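Local coordinates for omega transaminase (Pseudomonas sp., PDB 5LHA), which probably catalyses pyridoxal-phosphate-dependent transfer of amino groups between amines and carbonyl compounds, and is held with its cofactor in the pyridoxamine phosphate form, at residues L260-E265 / P286-L291; E265-F270 / L291-T296; E84-Q89 / H334-A339. One frame throughout, in Å; residues are numbered along the deposited sequence.

Interaction 1 of 3, residues L260-E265 / P286-L291; sequences LLIADE and PDILCL. With PMP (4'-deoxy-4'-aminopyridoxal-5'-phosphate), chain E.
Leu261 meets Pro286, Asp287 and Ile288 where strand 260-264 runs beside strand 288-291, two parallel neighbours in the large seven-stranded sheet of a fold type I pyridoxal-phosphate enzyme. Helix 278-281 lies between them in the chain, so the pair belongs to a beta-alpha-beta unit. The closely knit end is this N-terminal one. Leu261 O is gripped by two donors: Asp287 N, 2.7 Å away in the carbonyl plane, and the longer, tilted Ile288 N. With CG turned beside its own backbone N (chi1 -65°), Asp287 brings OD2 back to Leu261 N at 2.8 Å, a nearly straight bond (167°) made through the anti lone pair. Arg251 forms a salt bridge with the same oxygen, which probably steadies the carboxylate. Ala263 N to Ile288 O and Cys290 N to Ala263 O continue the parallel ladder. The methyl of Ala263 presses on the proline ring, CB to Pro286 CG 3.5 Å, and also meets a methyl of Leu289. On the other face Ile262 and Ile288 lie side by side, pointing the same way, while Ile262 CG2 rests 3.8 Å from Cys290 SG; Cys290 also touches Ala131 of helix 124-141.

The bonding slackens at the C-terminal end, although nothing here faces solvent. Glu265 N reaches Cys290 O by a weak, bent bond (128°), and the glutamate carboxylate turns to Thr268, Gly278 and Ser279. Asp264 is little covered by the partner strand; its carboxylate extends toward the cofactor, with OD2, also hydrogen-bonded to His158 ND1, 2.9 Å from PMP N1.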
loop_
_atom_site.group_PDB
_atom_site.type_symbol
_atom_site.label_atom_id
_atom_site.label_comp_id
_atom_site.label_asym_id
_atom_site.label_seq_id
_atom_site.Cartn_x
_atom_site.Cartn_y
_atom_site.Cartn_z
ATOM N N LEU A 260 -6.914 -14.825 14.399
ATOM C CA LEU A 260 -6.460 -14.524 15.747
ATOM C C LEU A 260 -7.276 -13.381 16.331
ATOM O O LEU A 260 -7.504 -12.359 15.672
ATOM C CB LEU A 260 -4.981 -14.148 15.746
ATOM C CG LEU A 260 -3.995 -15.150 15.157
ATOM C CD1 LEU A 260 -2.625 -14.502 15.080
ATOM C CD2 LEU A 260 -3.950 -16.419 15.997
ATOM N N LEU A 261 -7.681 -13.536 17.589
ATOM C CA LEU A 261 -8.457 -12.516 18.284
ATOM C C LEU A 261 -7.536 -11.812 19.269
ATOM O O LEU A 261 -7.046 -12.429 20.221
ATOM C CB LEU A 261 -9.674 -13.130 18.972
ATOM C CG LEU A 261 -10.551 -12.150 19.752
ATOM C CD1 LEU A 261 -11.034 -11.010 18.864
ATOM C CD2 LEU A 261 -11.732 -12.888 20.361
ATOM N N ILE A 262 -7.288 -10.528 19.016
ATOM C CA ILE A 262 -6.457 -9.681 19.862
ATOM C C ILE A 262 -7.355 -8.847 20.754
ATOM O O ILE A 262 -8.136 -8.026 20.265
ATOM C CB ILE A 262 -5.539 -8.768 19.034
ATOM C CG1 ILE A 262 -4.638 -9.587 18.111
ATOM C CG2 ILE A 262 -4.725 -7.883 19.947
ATOM C CD1 ILE A 262 -3.958 -8.755 17.076
ATOM N N ALA A 263 -7.241 -9.043 22.059
ATOM C CA ALA A 263 -7.919 -8.197 23.024
ATOM C C ALA A 263 -7.001 -7.035 23.379
ATOM O O ALA A 263 -5.888 -7.243 23.877
ATOM C CB ALA A 263 -8.301 -8.982 24.275
ATOM N N ASP A 264 -7.446 -5.820 23.086
ATOM C CA ASP A 264 -6.728 -4.631 23.527
ATOM C C ASP A 264 -7.173 -4.353 24.955
ATOM O O ASP A 264 -8.234 -3.775 25.194
ATOM C CB ASP A 264 -6.988 -3.459 22.591
ATOM C CG ASP A 264 -6.122 -2.256 22.904
ATOM O OD1 ASP A 264 -5.637 -2.115 24.057
ATOM O OD2 ASP A 264 -5.899 -1.463 21.970
ATOM N N GLU A 265 -6.356 -4.781 25.911
ATOM C CA GLU A 265 -6.667 -4.643 27.322
ATOM C C GLU A 265 -5.886 -3.509 27.972
ATOM O O GLU A 265 -5.785 -3.456 29.201
ATOM C CB GLU A 265 -6.372 -5.963 28.032
ATOM C CG GLU A 265 -7.126 -7.164 27.496
ATOM C CD GLU A 265 -8.364 -7.500 28.304
ATOM O OE1 GLU A 265 -8.700 -6.751 29.248
ATOM O OE2 GLU A 265 -8.987 -8.540 28.020
ATOM N N PRO A 286 -9.078 -14.597 24.411
ATOM C CA PRO A 286 -8.510 -14.183 23.126
ATOM C C PRO A 286 -7.176 -14.877 22.878
ATOM O O PRO A 286 -6.639 -15.575 23.730
ATOM C CB PRO A 286 -8.335 -12.673 23.290
ATOM C CG PRO A 286 -8.136 -12.492 24.758
ATOM C CD PRO A 286 -8.963 -13.550 25.438
ATOM N N ASP A 287 -6.652 -14.692 21.667
ATOM C CA ASP A 287 -5.361 -15.278 21.330
ATOM C C ASP A 287 -4.200 -14.425 21.831
ATOM O O ASP A 287 -3.146 -14.973 22.175
ATOM C CB ASP A 287 -5.243 -15.480 19.810
ATOM C CG ASP A 287 -6.245 -16.493 19.266
ATOM O OD1 ASP A 287 -6.006 -17.708 19.421
ATOM O OD2 ASP A 287 -7.264 -16.081 18.680
ATOM N N ILE A 288 -4.365 -13.099 21.871
ATOM C CA ILE A 288 -3.315 -12.154 22.249
ATOM C C ILE A 288 -3.894 -11.111 23.201
ATOM O O ILE A 288 -5.039 -10.676 23.032
ATOM C CB ILE A 288 -2.704 -11.462 21.008
ATOM C CG1 ILE A 288 -2.091 -12.496 20.061
ATOM C CG2 ILE A 288 -1.657 -10.424 21.426
ATOM C CD1 ILE A 288 -1.640 -11.920 18.748
ATOM N N LEU A 289 -3.108 -10.727 24.214
ATOM C CA LEU A 289 -3.437 -9.633 25.129
ATOM C C LEU A 289 -2.455 -8.488 24.944
ATOM O O LEU A 289 -1.244 -8.722 24.874
ATOM C CB LEU A 289 -3.389 -10.078 26.589
ATOM C CG LEU A 289 -4.352 -11.178 27.005
ATOM C CD1 LEU A 289 -4.111 -11.532 28.471
ATOM C CD2 LEU A 289 -5.788 -10.727 26.761
ATOM N N CYS A 290 -2.980 -7.261 24.864
ATOM C CA CYS A 290 -2.194 -6.027 24.875
ATOM C C CYS A 290 -2.428 -5.268 26.182
ATOM O O CYS A 290 -3.569 -4.912 26.499
ATOM C CB CYS A 290 -2.552 -5.146 23.674
ATOM S SG CYS A 290 -2.296 -5.884 22.036
ATOM N N LEU A 291 -1.347 -5.000 26.926
ATOM C CA LEU A 291 -1.435 -4.365 28.240
ATOM C C LEU A 291 -0.471 -3.193 28.394
ATOM O O LEU A 291 0.645 -3.198 27.866
ATOM C CB LEU A 291 -1.153 -5.359 29.370
ATOM C CG LEU A 291 -2.048 -6.584 29.465
ATOM C CD1 LEU A 291 -1.324 -7.668 30.238
ATOM C CD2 LEU A 291 -3.356 -6.205 30.138
HETATM N N1 PMP E . -5.082 1.048 23.114
HETATM C C2 PMP E . -5.946 1.487 24.105
HETATM C C2A PMP E . -7.277 0.821 24.327
HETATM C C3 PMP E . -5.746 2.758 24.626
HETATM O O3 PMP E . -6.747 3.386 25.319
HETATM C C4 PMP E . -4.525 3.400 24.433
HETATM C C4A PMP E . -4.282 4.751 25.072
HETATM N N4A PMP E . -5.497 5.251 25.679
HETATM C C5 PMP E . -3.537 2.803 23.647
HETATM C C6 PMP E . -3.836 1.612 22.986
HETATM C C5A PMP E . -2.169 3.457 23.527
HETATM O O4P PMP E . -1.546 3.553 24.798
HETATM P P PMP E . -0.243 4.473 25.062
HETATM O O1P PMP E . -0.743 5.886 25.296
HETATM O O2P PMP E . 0.448 3.972 26.314
HETATM O O3P PMP E . 0.716 4.472 23.889
#

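Interaction 2 of 3, residues E265-F270 / L291-T296; sequences EVVTGF and LAKGIT. With PMP (4'-deoxy-4'-aminopyridoxal-5'-phosphate), chain E.
Phe270, Leu291 and Ile295 make one apolar cluster of this contact. Phe270 CE2 reaches Leu291 CD2 at 3.7 Å and is equally near Ile295 CB, both approaching the ring obliquely, while CZ meets the outer carbons of the same two residues. Leu291 CD2 also lies against the CA of Gly269, where a beta carbon would fall within clashing distance of that methyl. A second apolar group surrounds Val266: its CG1 touches Ala292 CB and lies 3.7 Å from Lys293 CD, the valine crossing the lysine chain at about a right angle.

Polar links are indirect. One water is hydrogen-bonded to Val266 O at 2.7 Å and to Gly269 O, and it accepts a longer bond from Gly294 N at 3.3 Å. Within 265-270, the hydroxyl of Thr268 comes to Glu265 OE1 from above the carboxylate plane.

Both segments are loops leaving the C-terminal ends of parallel strands, where fold type I enzymes build the cofactor site. Val266 CB sits over the pyridine ring, 3.7 Å from PMP C2, and Val267 lies alongside the lysine. Lys293 runs extended until chi4 (-74°) bends it, setting NZ 3.5 Å from PMP N4A; its place is consistent with that of the Schiff-base lysine of this family. NZ is hydrogen-bonded to Leu62 O and to Thr330 OG1 of the second subunit. With an alanine in its place, those two oxygens would probably lose their shared amine partner, Val266 its flanking methylenes, and the cofactor the nearby nitrogen.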
loop_
_atom_site.group_PDB
_atom_site.type_symbol
_atom_site.label_atom_id
_atom_site.label_comp_id
_atom_site.label_asym_id
_atom_site.label_seq_id
_atom_site.Cartn_x
_atom_site.Cartn_y
_atom_site.Cartn_z
ATOM N N GLU A 265 -6.356 -4.781 25.911
ATOM C CA GLU A 265 -6.667 -4.643 27.322
ATOM C C GLU A 265 -5.886 -3.509 27.972
ATOM O O GLU A 265 -5.785 -3.456 29.201
ATOM C CB GLU A 265 -6.372 -5.963 28.032
ATOM C CG GLU A 265 -7.126 -7.164 27.496
ATOM C CD GLU A 265 -8.364 -7.500 28.304
ATOM O OE1 GLU A 265 -8.700 -6.751 29.248
ATOM O OE2 GLU A 265 -8.987 -8.540 28.020
ATOM N N VAL A 266 -5.377 -2.569 27.171
ATOM C CA VAL A 266 -4.563 -1.487 27.720
ATOM C C VAL A 266 -5.333 -0.728 28.797
ATOM O O VAL A 266 -4.783 -0.402 29.857
ATOM C CB VAL A 266 -4.074 -0.560 26.592
ATOM C CG1 VAL A 266 -3.559 0.740 27.157
ATOM C CG2 VAL A 266 -2.999 -1.247 25.757
ATOM N N VAL A 267 -6.617 -0.455 28.557
ATOM C CA VAL A 267 -7.445 0.253 29.534
ATOM C C VAL A 267 -8.145 -0.717 30.484
ATOM O O VAL A 267 -8.158 -0.504 31.704
ATOM C CB VAL A 267 -8.449 1.178 28.812
ATOM C CG1 VAL A 267 -9.416 1.808 29.801
ATOM C CG2 VAL A 267 -7.704 2.275 28.067
ATOM N N THR A 268 -8.742 -1.787 29.939
ATOM C CA THR A 268 -9.500 -2.758 30.726
ATOM C C THR A 268 -8.615 -3.712 31.522
ATOM O O THR A 268 -9.123 -4.417 32.401
ATOM C CB THR A 268 -10.398 -3.598 29.822
ATOM O OG1 THR A 268 -9.588 -4.257 28.843
ATOM C CG2 THR A 268 -11.422 -2.719 29.115
ATOM N N GLY A 269 -7.332 -3.806 31.188
ATOM C CA GLY A 269 -6.434 -4.667 31.922
ATOM C C GLY A 269 -6.314 -4.300 33.382
ATOM O O GLY A 269 -6.105 -3.131 33.734
ATOM N N PHE A 270 -6.479 -5.307 34.232
ATOM C CA PHE A 270 -6.241 -5.249 35.669
ATOM C C PHE A 270 -7.350 -4.545 36.446
ATOM O O PHE A 270 -7.083 -3.992 37.518
ATOM C CB PHE A 270 -4.873 -4.622 35.972
ATOM C CG PHE A 270 -3.730 -5.312 35.264
ATOM C CD1 PHE A 270 -3.296 -6.566 35.668
ATOM C CD2 PHE A 270 -3.122 -4.723 34.159
ATOM C CE1 PHE A 270 -2.265 -7.203 35.004
ATOM C CE2 PHE A 270 -2.089 -5.354 33.496
ATOM C CZ PHE A 270 -1.660 -6.598 33.921
ATOM N N LEU A 291 -1.347 -5.000 26.926
ATOM C CA LEU A 291 -1.435 -4.365 28.240
ATOM C C LEU A 291 -0.471 -3.193 28.394
ATOM O O LEU A 291 0.645 -3.198 27.866
ATOM C CB LEU A 291 -1.153 -5.359 29.370
ATOM C CG LEU A 291 -2.048 -6.584 29.465
ATOM C CD1 LEU A 291 -1.324 -7.668 30.238
ATOM C CD2 LEU A 291 -3.356 -6.205 30.138
ATOM N N ALA A 292 -0.907 -2.209 29.182
ATOM C CA ALA A 292 -0.072 -1.083 29.575
ATOM C C ALA A 292 -0.725 -0.348 30.735
ATOM O O ALA A 292 -1.453 -0.955 31.528
ATOM C CB ALA A 292 0.158 -0.127 28.403
ATOM N N LYS A 293 -0.501 0.963 30.812
ATOM C CA LYS A 293 -1.170 1.853 31.757
ATOM C C LYS A 293 -1.119 1.349 33.199
ATOM O O LYS A 293 -0.074 1.423 33.858
ATOM C CB LYS A 293 -2.624 2.063 31.329
ATOM C CG LYS A 293 -2.779 2.955 30.106
ATOM C CD LYS A 293 -4.237 3.253 29.832
ATOM C CE LYS A 293 -4.402 4.135 28.601
ATOM N NZ LYS A 293 -3.993 5.544 28.875
ATOM N N GLY A 294 -2.236 0.811 33.688
ATOM C CA GLY A 294 -2.321 0.378 35.074
ATOM C C GLY A 294 -1.341 -0.713 35.458
ATOM O O GLY A 294 -1.158 -0.955 36.657
ATOM N N ILE A 295 -0.712 -1.370 34.477
ATOM C CA ILE A 295 0.213 -2.465 34.769
ATOM C C ILE A 295 1.320 -2.001 35.715
ATOM O O ILE A 295 1.773 -2.757 36.585
ATOM C CB ILE A 295 0.765 -3.070 33.462
ATOM C CG1 ILE A 295 1.486 -4.395 33.757
ATOM C CG2 ILE A 295 1.629 -2.072 32.693
ATOM C CD1 ILE A 295 1.748 -5.262 32.530
ATOM N N THR A 296 1.756 -0.750 35.577
ATOM C CA THR A 296 2.651 -0.115 36.538
ATOM C C THR A 296 1.961 1.027 37.270
ATOM O O THR A 296 2.629 1.809 37.960
ATOM C CB THR A 296 3.927 0.398 35.863
ATOM O OG1 THR A 296 3.594 1.258 34.763
ATOM C CG2 THR A 296 4.766 -0.763 35.381
HETATM N N1 PMP E . -5.082 1.048 23.114
HETATM C C2 PMP E . -5.946 1.487 24.105
HETATM C C2A PMP E . -7.277 0.821 24.327
HETATM C C3 PMP E . -5.746 2.758 24.626
HETATM O O3 PMP E . -6.747 3.386 25.319
HETATM C C4 PMP E . -4.525 3.400 24.433
HETATM C C4A PMP E . -4.282 4.751 25.072
HETATM N N4A PMP E . -5.497 5.251 25.679
HETATM C C5 PMP E . -3.537 2.803 23.647
HETATM C C6 PMP E . -3.836 1.612 22.986
HETATM C C5A PMP E . -2.169 3.457 23.527
HETATM O O4P PMP E . -1.546 3.553 24.798
HETATM P P PMP E . -0.243 4.473 25.062
HETATM O O1P PMP E . -0.743 5.886 25.296
HETATM O O2P PMP E . 0.448 3.972 26.314
HETATM O O3P PMP E . 0.716 4.472 23.889
HETATM O O HOH W 1 -4.669 -1.050 32.485
#

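Interaction 3 of 3, residues E84-Q89 / H334-A339; sequences ELAYYQ and HPTACA
Thr336 OG1 donates to Ala86 O at 2.9 Å, in the carbonyl plane and on a lone pair, holding the turn after helix 72-85 against the start of helix 335-350. With OG1 beside the backbone N (chi1 -51°), the hydroxyl and the weakly donating Thr336 N address the same oxygen. His334 CE1 also lies 3.2 Å from Ala86 O, and Pro335 CB packs 3.3 Å from Leu85 O. The rest of the proline ring lies along Tyr87 CA and the backbone N of Tyr88.

His334 is the N-cap of helix 335-350: its ND1 accepts from Thr336 N and Ala337 N, so the side chain caps the first turn, though both bonds are weak, while its CD2 meets Tyr87 CD1 at 3.7 Å. The two rings are oblique, their planes at 37°.

Farther out, partners in both subunits hold these groups. His334 NE2 is hydrogen-bonded to Gly298 O of the second subunit, in keeping with a proton on NE2 and ND1 left to accept. Tyr88 OH bonds to Asp57 of that subunit, whereas Tyr87 OH turns to Thr330 O of its own chain; the side chain of Tyr87 lies about 7 Å from another bound PMP, not the one met by Lys293.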
loop_
_atom_site.group_PDB
_atom_site.type_symbol
_atom_site.label_atom_id
_atom_site.label_comp_id
_atom_site.label_asym_id
_atom_site.label_seq_id
_atom_site.Cartn_x
_atom_site.Cartn_y
_atom_site.Cartn_z
ATOM N N GLU A 84 20.176 -1.868 42.706
ATOM C CA GLU A 84 20.708 -3.134 42.225
ATOM C C GLU A 84 21.085 -3.049 40.751
ATOM O O GLU A 84 22.257 -3.184 40.385
ATOM C CB GLU A 84 19.669 -4.233 42.457
ATOM C CG GLU A 84 20.029 -5.572 41.866
ATOM C CD GLU A 84 19.062 -6.636 42.305
ATOM O OE1 GLU A 84 18.699 -6.627 43.501
ATOM O OE2 GLU A 84 18.642 -7.457 41.460
ATOM N N LEU A 85 20.099 -2.793 39.894
ATOM C CA LEU A 85 20.336 -2.726 38.457
ATOM C C LEU A 85 19.148 -1.972 37.874
ATOM O O LEU A 85 18.078 -2.556 37.690
ATOM C CB LEU A 85 20.473 -4.113 37.852
ATOM C CG LEU A 85 20.751 -4.250 36.352
ATOM C CD1 LEU A 85 22.200 -3.927 36.032
ATOM C CD2 LEU A 85 20.406 -5.651 35.905
ATOM N N ALA A 86 19.341 -0.678 37.625
ATOM C CA ALA A 86 18.289 0.123 37.015
ATOM C C ALA A 86 17.907 -0.433 35.646
ATOM O O ALA A 86 16.718 -0.534 35.309
ATOM C CB ALA A 86 18.748 1.577 36.903
ATOM N N TYR A 87 18.908 -0.767 34.829
ATOM C CA TYR A 87 18.662 -1.263 33.483
ATOM C C TYR A 87 19.760 -2.219 33.028
ATOM O O TYR A 87 20.949 -1.981 33.273
ATOM C CB TYR A 87 18.555 -0.122 32.470
ATOM C CG TYR A 87 18.532 -0.606 31.035
ATOM C CD1 TYR A 87 17.363 -1.088 30.471
ATOM C CD2 TYR A 87 19.685 -0.602 30.254
ATOM C CE1 TYR A 87 17.332 -1.538 29.176
ATOM C CE2 TYR A 87 19.663 -1.055 28.958
ATOM C CZ TYR A 87 18.482 -1.517 28.422
ATOM O OH TYR A 87 18.442 -1.949 27.124
ATOM N N TYR A 88 19.343 -3.310 32.386
ATOM C CA TYR A 88 20.167 -3.967 31.379
ATOM C C TYR A 88 19.269 -4.528 30.282
ATOM O O TYR A 88 18.061 -4.692 30.460
ATOM C CB TYR A 88 21.064 -5.072 31.956
ATOM C CG TYR A 88 22.368 -5.162 31.192
ATOM C CD1 TYR A 88 23.347 -4.192 31.343
ATOM C CD2 TYR A 88 22.595 -6.183 30.280
ATOM C CE1 TYR A 88 24.527 -4.248 30.629
ATOM C CE2 TYR A 88 23.771 -6.242 29.550
ATOM C CZ TYR A 88 24.734 -5.278 29.726
ATOM O OH TYR A 88 25.907 -5.336 29.010
ATOM N N GLN A 89 19.881 -4.826 29.138
ATOM C CA GLN A 89 19.158 -5.308 27.968
ATOM C C GLN A 89 18.706 -6.760 28.139
ATOM O O GLN A 89 19.196 -7.495 29.005
ATOM C CB GLN A 89 20.039 -5.198 26.724
ATOM C CG GLN A 89 21.394 -5.875 26.893
ATOM C CD GLN A 89 21.910 -6.494 25.606
ATOM O OE1 GLN A 89 21.265 -7.357 25.018
ATOM N NE2 GLN A 89 23.083 -6.051 25.163
ATOM N N HIS A 334 12.501 -3.644 31.022
ATOM C CA HIS A 334 13.240 -2.704 31.850
ATOM C C HIS A 334 13.173 -3.114 33.321
ATOM O O HIS A 334 12.070 -3.273 33.866
ATOM C CB HIS A 334 12.667 -1.296 31.643
ATOM C CG HIS A 334 13.520 -0.195 32.199
ATOM N ND1 HIS A 334 13.578 0.094 33.546
ATOM C CD2 HIS A 334 14.353 0.683 31.591
ATOM C CE1 HIS A 334 14.407 1.102 33.743
ATOM N NE2 HIS A 334 14.893 1.477 32.573
ATOM N N PRO A 335 14.315 -3.309 33.985
ATOM C CA PRO A 335 14.277 -3.843 35.356
ATOM C C PRO A 335 13.507 -2.956 36.310
ATOM O O PRO A 335 12.738 -3.468 37.132
ATOM C CB PRO A 335 15.760 -3.967 35.730
ATOM C CG PRO A 335 16.498 -4.000 34.439
ATOM C CD PRO A 335 15.681 -3.255 33.433
ATOM N N THR A 336 13.699 -1.640 36.245
ATOM C CA THR A 336 12.949 -0.786 37.153
ATOM C C THR A 336 11.455 -0.878 36.859
ATOM O O THR A 336 10.639 -0.988 37.785
ATOM C CB THR A 336 13.446 0.657 37.065
ATOM O OG1 THR A 336 14.870 0.672 37.216
ATOM C CG2 THR A 336 12.815 1.508 38.168
ATOM N N ALA A 337 11.088 -0.905 35.572
ATOM C CA ALA A 337 9.683 -1.020 35.196
ATOM C C ALA A 337 9.074 -2.309 35.721
ATOM O O ALA A 337 7.979 -2.305 36.292
ATOM C CB ALA A 337 9.540 -0.943 33.674
ATOM N N CYS A 338 9.779 -3.421 35.560
ATOM C CA CYS A 338 9.255 -4.696 36.033
ATOM C C CYS A 338 9.057 -4.675 37.545
ATOM O O CYS A 338 7.980 -5.021 38.050
ATOM C CB CYS A 338 10.208 -5.820 35.624
ATOM S SG CYS A 338 10.304 -6.085 33.838
ATOM N N ALA A 339 10.089 -4.232 38.280
ATOM C CA ALA A 339 10.026 -4.135 39.735
ATOM C C ALA A 339 8.802 -3.363 40.205
ATOM O O ALA A 339 8.115 -3.780 41.147
ATOM C CB ALA A 339 11.305 -3.479 40.270
#

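How the interactions relate
From the N terminus, the chain leaves helix 72-85 through 84-89, whose partner 334-339 follows after 244 intervening residues; interaction 3 thus closes a long loop in which both other contacts are nested. Inside it, 260-265 pairs with 286-291 and 265-270 with 291-296. Interactions 1 and 2 cross along the chain, each spanning only 20 intervening residues, and share Glu265 and Leu291, so the parallel strand pair passes directly into the two cofactor-site loops. Interaction 2 in turn touches interaction 3, Thr296 CG2 lying 3.7 Å from Ala337 O. The series therefore runs from the central sheet through the cofactor site to the interface with the second subunit.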